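Local atomic coordinates of phosphoenolpyruvate-protein phosphotransferase (Coxiella burnetii, PDB entry 3TRC), a protein that probably transfers the phosphoryl group of phosphoenolpyruvate to a protein histidine in the phosphotransferase system, this chain being its GAF domain. Residues A[108-120]-A[129-141]. Residues are numbered along the deposited sequence; the frame is centred on the assembly and turned at random. Where two conformers were deposited one is given.
Sequences GEEDYHGFLGIPI and ILVIQQLESHHFA
Leu-116 and Ile-132 form a hydrogen-bonded pair in the antiparallel beta hairpin of strands 114-122 and 125-134, within the central sheet of the GAF domain. Their two backbone bonds, Leu-116 N to Ile-132 O and Ile-132 N to Leu-116 O, are both 2.8 Å. Ile-118 and Leu-130 repeat the pattern. At the far end a classic beta bulge sets His-113 and Gly-114 together opposite Gln-134. There His-113 N donates almost straight to Gln-134 O (2.9 Å, 175° at the hydrogen). Gly-114 N gives a bent bond to Glu-136 O (143° at the hydrogen).

The apolar contacts fall on two faces. Leu-116, Ile-118, Leu-130 and Ile-132 lie on one, where helix 142-164 covers Ile-118. Leu-116 CB sits over one face of the Phe-140 ring, 4.0 Å from its centroid, in a CH-pi contact. On the other face, Phe-115 CE2 meets Val-131 CG1 at 3.7 Å, and helix 78-86 packs on both residues. Near the bulge, Leu-135 CD2 meets Tyr-112 CD1 at 3.7 Å.

Two glutamine side chains make polar contacts beside the bulge. Gln-134 NE2 bonds His-138 O and lies over one face of the Phe-140 ring, toward its rim. One water donates to Gly-114 O (2.9 Å) and accepts from Gln-133 NE2 (3.0 Å).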
ATOM      1  N   GLY A 108      12.493  21.282  24.183  1.00 25.72           N
ATOM      2  CA  GLY A 108      13.843  21.298  23.650  1.00 24.66           C
ATOM      3  C   GLY A 108      14.009  20.601  22.314  1.00 24.95           C
ATOM      4  O   GLY A 108      15.062  20.027  22.031  1.00 24.54           O
ATOM      5  N   GLU A 109      12.970  20.646  21.486  1.00 23.02           N
ATOM      6  CA  GLU A 109      13.041  20.072  20.149  1.00 23.55           C
ATOM      7  C   GLU A 109      13.496  21.124  19.136  1.00 24.31           C
ATOM      8  O   GLU A 109      13.536  22.317  19.444  1.00 23.93           O
ATOM      9  CB  GLU A 109      11.685  19.487  19.745  1.00 23.99           C
ATOM     10  CG  GLU A 109      11.140  18.459  20.727  1.00 23.78           C
ATOM     11  CD  GLU A 109      11.887  17.137  20.679  1.00 24.61           C
ATOM     12  OE1 GLU A 109      12.874  17.034  19.921  1.00 24.21           O
ATOM     13  OE2 GLU A 109      11.478  16.198  21.398  1.00 24.27           O
ATOM     14  N   GLU A 110      13.852  20.678  17.935  1.00 25.90           N
ATOM     15  CA  GLU A 110      14.256  21.594  16.871  1.00 28.61           C
ATOM     16  C   GLU A 110      13.097  22.482  16.426  1.00 26.70           C
ATOM     17  O   GLU A 110      11.931  22.144  16.627  1.00 23.44           O
ATOM     18  CB  GLU A 110      14.806  20.824  15.665  1.00 35.05           C
ATOM     19  CG  GLU A 110      16.179  20.215  15.873  1.00 43.96           C
ATOM     20  CD  GLU A 110      16.946  20.067  14.572  1.00 50.93           C
ATOM     21  OE1 GLU A 110      17.598  21.049  14.153  1.00 56.24           O
ATOM     22  OE2 GLU A 110      16.897  18.978  13.966  1.00 51.03           O
ATOM     23  N   ASP A 111      13.427  23.618  15.818  1.00 29.65           N
ATOM     24  CA  ASP A 111      12.421  24.566  15.350  1.00 31.16           C
ATOM     25  C   ASP A 111      11.883  24.191  13.974  1.00 24.42           C
ATOM     26  O   ASP A 111      12.381  24.666  12.953  1.00 23.85           O
ATOM     27  CB  ASP A 111      12.994  25.982  15.308  1.00 41.84           C
ATOM     28  CG  ASP A 111      13.057  26.626  16.676  1.00 53.02           C
ATOM     29  OD1 ASP A 111      12.079  26.489  17.444  1.00 55.74           O
ATOM     30  OD2 ASP A 111      14.085  27.267  16.984  1.00 56.22           O
ATOM     31  N   TYR A 112      10.855  23.352  13.950  1.00 18.80           N
ATOM     32  CA  TYR A 112      10.255  22.943  12.683  1.00 19.23           C
ATOM     33  C   TYR A 112       9.244  23.965  12.194  1.00 19.98           C
ATOM     34  O   TYR A 112       8.689  24.740  12.978  1.00 20.11           O
ATOM     35  CB  TYR A 112       9.592  21.570  12.802  1.00 18.75           C
ATOM     36  CG  TYR A 112      10.527  20.509  13.309  1.00 19.22           C
ATOM     37  CD1 TYR A 112      11.634  20.119  12.566  1.00 19.52           C
ATOM     38  CD2 TYR A 112      10.314  19.898  14.538  1.00 20.62           C
ATOM     39  CE1 TYR A 112      12.500  19.151  13.029  1.00 20.29           C
ATOM     40  CE2 TYR A 112      11.172  18.926  15.008  1.00 20.89           C
ATOM     41  CZ  TYR A 112      12.264  18.557  14.254  1.00 22.48           C
ATOM     42  OH  TYR A 112      13.119  17.589  14.729  1.00 23.54           O
ATOM     43  N   HIS A 113       9.013  23.964  10.888  1.00 18.60           N
ATOM     44  CA  HIS A 113       8.066  24.888  10.290  1.00 20.76           C
ATOM     45  C   HIS A 113       7.105  24.153   9.370  1.00 19.27           C
ATOM     46  O   HIS A 113       5.911  24.096   9.649  1.00 19.80           O
ATOM     47  CB  HIS A 113       8.807  26.014   9.568  1.00 20.20           C
ATOM     48  CG  HIS A 113       9.585  26.894  10.496  1.00 19.69           C
ATOM     49  ND1 HIS A 113       9.039  28.009  11.094  1.00 22.58           N
ATOM     50  CD2 HIS A 113      10.852  26.799  10.963  1.00 20.22           C
ATOM     51  CE1 HIS A 113       9.943  28.576  11.873  1.00 21.50           C
ATOM     52  NE2 HIS A 113      11.052  27.861  11.813  1.00 20.53           N
ATOM     53  N   GLY A 114       7.625  23.577   8.289  1.00 11.96           N
ATOM     54  CA  GLY A 114       6.804  22.774   7.397  1.00 13.84           C
ATOM     55  C   GLY A 114       6.140  21.651   8.172  1.00 13.16           C
ATOM     56  O   GLY A 114       6.770  21.040   9.031  1.00 13.32           O
ATOM     57  N   PHE A 115       4.875  21.376   7.862  1.00 13.58           N
ATOM     58  CA  PHE A 115       4.054  20.457   8.657  1.00 12.61           C
ATOM     59  C   PHE A 115       3.078  19.692   7.771  1.00 12.20           C
ATOM     60  O   PHE A 115       2.369  20.281   6.953  1.00 13.12           O
ATOM     61  CB  PHE A 115       3.273  21.253   9.716  1.00 10.69           C
ATOM     62  CG  PHE A 115       2.321  20.432  10.555  1.00 12.91           C
ATOM     63  CD1 PHE A 115       1.027  20.167  10.118  1.00 14.71           C
ATOM     64  CD2 PHE A 115       2.698  19.988  11.816  1.00 15.93           C
ATOM     65  CE1 PHE A 115       0.140  19.434  10.908  1.00 15.38           C
ATOM     66  CE2 PHE A 115       1.818  19.253  12.613  1.00 15.15           C
ATOM     67  CZ  PHE A 115       0.538  18.978  12.157  1.00 14.90           C
ATOM     68  N   LEU A 116       3.050  18.375   7.922  1.00 10.78           N
ATOM     69  CA  LEU A 116       2.005  17.575   7.294  1.00 12.21           C
ATOM     70  C   LEU A 116       1.424  16.637   8.334  1.00 14.08           C
ATOM     71  O   LEU A 116       2.108  15.738   8.822  1.00 15.05           O
ATOM     72  CB  LEU A 116       2.553  16.775   6.107  1.00 11.37           C
ATOM     73  CG  LEU A 116       1.556  15.845   5.405  1.00 12.05           C
ATOM     74  CD1 LEU A 116       0.352  16.626   4.892  1.00 16.84           C
ATOM     75  CD2 LEU A 116       2.244  15.103   4.260  1.00 12.03           C
ATOM     76  N   GLY A 117       0.161  16.868   8.682  1.00 11.74           N
ATOM     77  CA  GLY A 117      -0.530  16.022   9.639  1.00 12.82           C
ATOM     78  C   GLY A 117      -1.598  15.226   8.929  1.00 13.86           C
ATOM     79  O   GLY A 117      -2.422  15.786   8.208  1.00 14.12           O
ATOM     80  N   ILE A 118      -1.578  13.913   9.129  1.00 10.63           N
ATOM     81  CA  ILE A 118      -2.441  13.001   8.393  1.00 14.84           C
ATOM     82  C   ILE A 118      -3.220  12.088   9.333  1.00 13.96           C
ATOM     83  O   ILE A 118      -2.639  11.396  10.169  1.00 13.45           O
ATOM     84  CB  ILE A 118      -1.599  12.155   7.417  1.00 16.84           C
ATOM     85  CG1 ILE A 118      -0.949  13.068   6.380  1.00 23.92           C
ATOM     86  CG2 ILE A 118      -2.441  11.080   6.750  1.00 20.10           C
ATOM     87  CD1 ILE A 118      -0.258  12.331   5.295  1.00 27.62           C
ATOM     88  N   PRO A 119      -4.548  12.079   9.200  1.00 13.04           N
ATOM     89  CA  PRO A 119      -5.339  11.214  10.072  1.00 13.86           C
ATOM     90  C   PRO A 119      -5.184   9.760   9.655  1.00 15.75           C
ATOM     91  O   PRO A 119      -5.146   9.444   8.462  1.00 17.08           O
ATOM     92  CB  PRO A 119      -6.772  11.702   9.837  1.00 15.09           C
ATOM     93  CG  PRO A 119      -6.750  12.242   8.451  1.00 17.42           C
ATOM     94  CD  PRO A 119      -5.385  12.828   8.247  1.00 16.15           C
ATOM     95  N   ILE A 120      -5.061   8.887  10.645  1.00 13.04           N
ATOM     96  CA  ILE A 120      -4.976   7.456  10.386  1.00 13.46           C
ATOM     97  C   ILE A 120      -6.339   6.871  10.687  1.00 17.00           C
ATOM     98  O   ILE A 120      -6.742   6.785  11.846  1.00 15.09           O
ATOM     99  CB  ILE A 120      -3.897   6.787  11.254  1.00 12.32           C
ATOM    100  CG1 ILE A 120      -2.523   7.418  10.965  1.00 14.94           C
ATOM    101  CG2 ILE A 120      -3.874   5.283  11.000  1.00 12.39           C
ATOM    102  CD1 ILE A 120      -1.391   6.904  11.850  1.00 15.91           C
ATOM    103  N   ILE A 129      -2.660   9.496  14.382  0.78 11.96           N
ATOM    104  CA  ILE A 129      -2.219  10.610  13.556  0.78  9.65           C
ATOM    105  C   ILE A 129      -0.766  10.428  13.162  0.78 11.73           C
ATOM    106  O   ILE A 129       0.068  10.058  13.989  0.78 12.14           O
ATOM    107  CB  ILE A 129      -2.318  11.945  14.307  0.78 12.63           C
ATOM    108  CG1 ILE A 129      -3.672  12.081  15.007  0.78 14.39           C
ATOM    109  CG2 ILE A 129      -2.065  13.107  13.348  0.78 12.35           C
ATOM    110  CD1 ILE A 129      -4.810  12.433  14.077  0.78 15.71           C
ATOM    111  N   LEU A 130      -0.465  10.699  11.897  1.00 11.89           N
ATOM    112  CA  LEU A 130       0.911  10.693  11.408  1.00 10.56           C
ATOM    113  C   LEU A 130       1.343  12.140  11.194  1.00 11.03           C
ATOM    114  O   LEU A 130       0.658  12.901  10.517  1.00 11.82           O
ATOM    115  CB  LEU A 130       0.994   9.905  10.097  1.00 12.63           C
ATOM    116  CG  LEU A 130       2.333   9.877   9.355  1.00 13.48           C
ATOM    117  CD1 LEU A 130       3.331   9.056  10.146  1.00 15.71           C
ATOM    118  CD2 LEU A 130       2.162   9.303   7.948  1.00 13.70           C
ATOM    119  N   VAL A 131       2.472  12.522  11.785  1.00  9.88           N
ATOM    120  CA  VAL A 131       2.917  13.912  11.741  1.00 11.05           C
ATOM    121  C   VAL A 131       4.313  13.994  11.145  1.00 11.60           C
ATOM    122  O   VAL A 131       5.257  13.420  11.686  1.00 13.45           O
ATOM    123  CB  VAL A 131       2.944  14.570  13.136  1.00 13.66           C
ATOM    124  CG1 VAL A 131       3.473  16.005  13.032  1.00 15.08           C
ATOM    125  CG2 VAL A 131       1.560  14.560  13.775  1.00 12.99           C
ATOM    126  N   ILE A 132       4.433  14.721  10.038  1.00 11.82           N
ATOM    127  CA  ILE A 132       5.709  14.882   9.355  1.00  8.57           C
ATOM    128  C   ILE A 132       6.114  16.357   9.422  1.00 11.31           C
ATOM    129  O   ILE A 132       5.304  17.239   9.169  1.00 13.12           O
ATOM    130  CB  ILE A 132       5.626  14.421   7.877  1.00 12.93           C
ATOM    131  CG1 ILE A 132       5.054  13.000   7.773  1.00 12.61           C
ATOM    132  CG2 ILE A 132       7.000  14.474   7.229  1.00 14.27           C
ATOM    133  CD1 ILE A 132       3.548  12.955   7.534  1.00 14.69           C
ATOM    134  N   GLN A 133       7.360  16.622   9.792  1.00 11.86           N
ATOM    135  CA  GLN A 133       7.801  18.000   9.971  1.00 11.33           C
ATOM    136  C   GLN A 133       9.142  18.229   9.306  1.00 10.80           C
ATOM    137  O   GLN A 133       9.921  17.302   9.121  1.00 11.48           O
ATOM    138  CB  GLN A 133       7.900  18.339  11.460  1.00 12.52           C
ATOM    139  CG  GLN A 133       6.619  18.041  12.242  1.00 12.63           C
ATOM    140  CD  GLN A 133       6.756  18.330  13.727  1.00 19.68           C
ATOM    141  OE1 GLN A 133       7.053  17.435  14.527  1.00 20.63           O
ATOM    142  NE2 GLN A 133       6.540  19.585  14.105  1.00 18.67           N
ATOM    143  N   GLN A 134       9.403  19.473   8.925  1.00 11.14           N
ATOM    144  CA  GLN A 134      10.710  19.817   8.392  1.00 10.99           C
ATOM    145  C   GLN A 134      11.114  21.211   8.840  1.00 11.87           C
ATOM    146  O   GLN A 134      10.269  22.033   9.192  1.00 14.46           O
ATOM    147  CB  GLN A 134      10.750  19.687   6.865  1.00 12.45           C
ATOM    148  CG  GLN A 134       9.683  20.464   6.131  1.00 11.88           C
ATOM    149  CD  GLN A 134       9.513  19.988   4.698  1.00 13.56           C
ATOM    150  OE1 GLN A 134      10.171  19.042   4.262  1.00 14.55           O
ATOM    151  NE2 GLN A 134       8.630  20.645   3.961  1.00 15.04           N
ATOM    152  N   LEU A 135      12.417  21.452   8.843  1.00 16.15           N
ATOM    153  CA  LEU A 135      12.963  22.735   9.253  1.00 16.10           C
ATOM    154  C   LEU A 135      12.627  23.845   8.259  1.00 18.03           C
ATOM    155  O   LEU A 135      12.405  24.990   8.657  1.00 21.23           O
ATOM    156  CB  LEU A 135      14.479  22.615   9.424  1.00 17.47           C
ATOM    157  CG  LEU A 135      14.942  21.627  10.499  1.00 19.50           C
ATOM    158  CD1 LEU A 135      16.410  21.268  10.314  1.00 21.37           C
ATOM    159  CD2 LEU A 135      14.683  22.178  11.896  1.00 19.70           C
ATOM    160  N   GLU A 136      12.594  23.513   6.969  1.00 15.11           N
ATOM    161  CA  GLU A 136      12.285  24.505   5.948  1.00 18.89           C
ATOM    162  C   GLU A 136      10.844  24.949   6.111  1.00 17.09           C
ATOM    163  O   GLU A 136       9.980  24.150   6.486  1.00 16.05           O
ATOM    164  CB  GLU A 136      12.477  23.927   4.541  1.00 24.20           C
ATOM    165  CG  GLU A 136      13.911  23.564   4.192  1.00 35.08           C
ATOM    166  CD  GLU A 136      14.704  24.743   3.667  1.00 44.00           C
ATOM    167  OE1 GLU A 136      14.083  25.747   3.255  1.00 46.11           O
ATOM    168  OE2 GLU A 136      15.952  24.668   3.662  1.00 48.09           O
ATOM    169  N   SER A 137      10.581  26.220   5.834  1.00 15.99           N
ATOM    170  CA  SER A 137       9.212  26.722   5.858  1.00 16.88           C
ATOM    171  C   SER A 137       8.542  26.449   4.512  1.00 18.24           C
ATOM    172  O   SER A 137       8.163  27.369   3.787  1.00 16.54           O
ATOM    173  CB  SER A 137       9.180  28.217   6.196  1.00 19.33           C
ATOM    174  OG  SER A 137       9.623  28.442   7.526  1.00 23.70           O
ATOM    175  N   HIS A 138       8.418  25.166   4.184  1.00 16.77           N
ATOM    176  CA  HIS A 138       7.811  24.727   2.937  1.00 15.42           C
ATOM    177  C   HIS A 138       6.697  23.772   3.271  1.00 15.24           C
ATOM    178  O   HIS A 138       6.864  22.901   4.124  1.00 14.46           O
ATOM    179  CB  HIS A 138       8.818  23.944   2.093  1.00 17.31           C
ATOM    180  CG  HIS A 138       9.945  24.767   1.564  1.00 18.36           C
ATOM    181  ND1 HIS A 138      10.960  24.232   0.799  1.00 23.33           N
ATOM    182  CD2 HIS A 138      10.221  26.087   1.688  1.00 18.65           C
ATOM    183  CE1 HIS A 138      11.813  25.188   0.476  1.00 21.58           C
ATOM    184  NE2 HIS A 138      11.391  26.321   1.007  1.00 19.20           N
ATOM    185  N   HIS A 139       5.569  23.889   2.590  1.00 14.95           N
ATOM    186  CA  HIS A 139       4.576  22.841   2.720  1.00 17.46           C
ATOM    187  C   HIS A 139       5.066  21.600   1.973  1.00 14.43           C
ATOM    188  O   HIS A 139       6.126  21.617   1.343  1.00 13.89           O
ATOM    189  CB  HIS A 139       3.209  23.299   2.218  1.00 24.01           C
ATOM    190  CG  HIS A 139       3.129  23.464   0.735  1.00 25.19           C
ATOM    191  ND1 HIS A 139       3.471  24.636   0.096  1.00 27.40           N
ATOM    192  CD2 HIS A 139       2.733  22.607  -0.236  1.00 28.07           C
ATOM    193  CE1 HIS A 139       3.292  24.493  -1.205  1.00 27.19           C
ATOM    194  NE2 HIS A 139       2.847  23.272  -1.432  1.00 28.02           N
ATOM    195  N   PHE A 140       4.305  20.517   2.070  1.00 14.23           N
ATOM    196  CA  PHE A 140       4.669  19.275   1.403  1.00 13.11           C
ATOM    197  C   PHE A 140       3.989  19.170   0.046  1.00 13.87           C
ATOM    198  O   PHE A 140       2.799  19.453  -0.089  1.00 16.81           O
ATOM    199  CB  PHE A 140       4.351  18.068   2.297  1.00 12.33           C
ATOM    200  CG  PHE A 140       5.259  17.959   3.493  1.00 13.36           C
ATOM    201  CD1 PHE A 140       6.317  17.064   3.497  1.00 12.85           C
ATOM    202  CD2 PHE A 140       5.071  18.778   4.601  1.00 14.15           C
ATOM    203  CE1 PHE A 140       7.168  16.976   4.588  1.00 13.65           C
ATOM    204  CE2 PHE A 140       5.908  18.689   5.696  1.00 14.38           C
ATOM    205  CZ  PHE A 140       6.960  17.789   5.689  1.00 14.12           C
ATOM    206  N   ALA A 141       4.761  18.780  -0.966  1.00 12.84           N
ATOM    207  CA  ALA A 141       4.255  18.772  -2.326  1.00 12.05           C
ATOM    208  C   ALA A 141       3.199  17.688  -2.525  1.00 14.26           C
ATOM    209  O   ALA A 141       3.043  16.792  -1.696  1.00 12.73           O
ATOM    210  CB  ALA A 141       5.401  18.594  -3.310  1.00 12.38           C
TER
HETATM  211  O   HOH W   1       6.129  21.501  11.873  0.98 19.05           O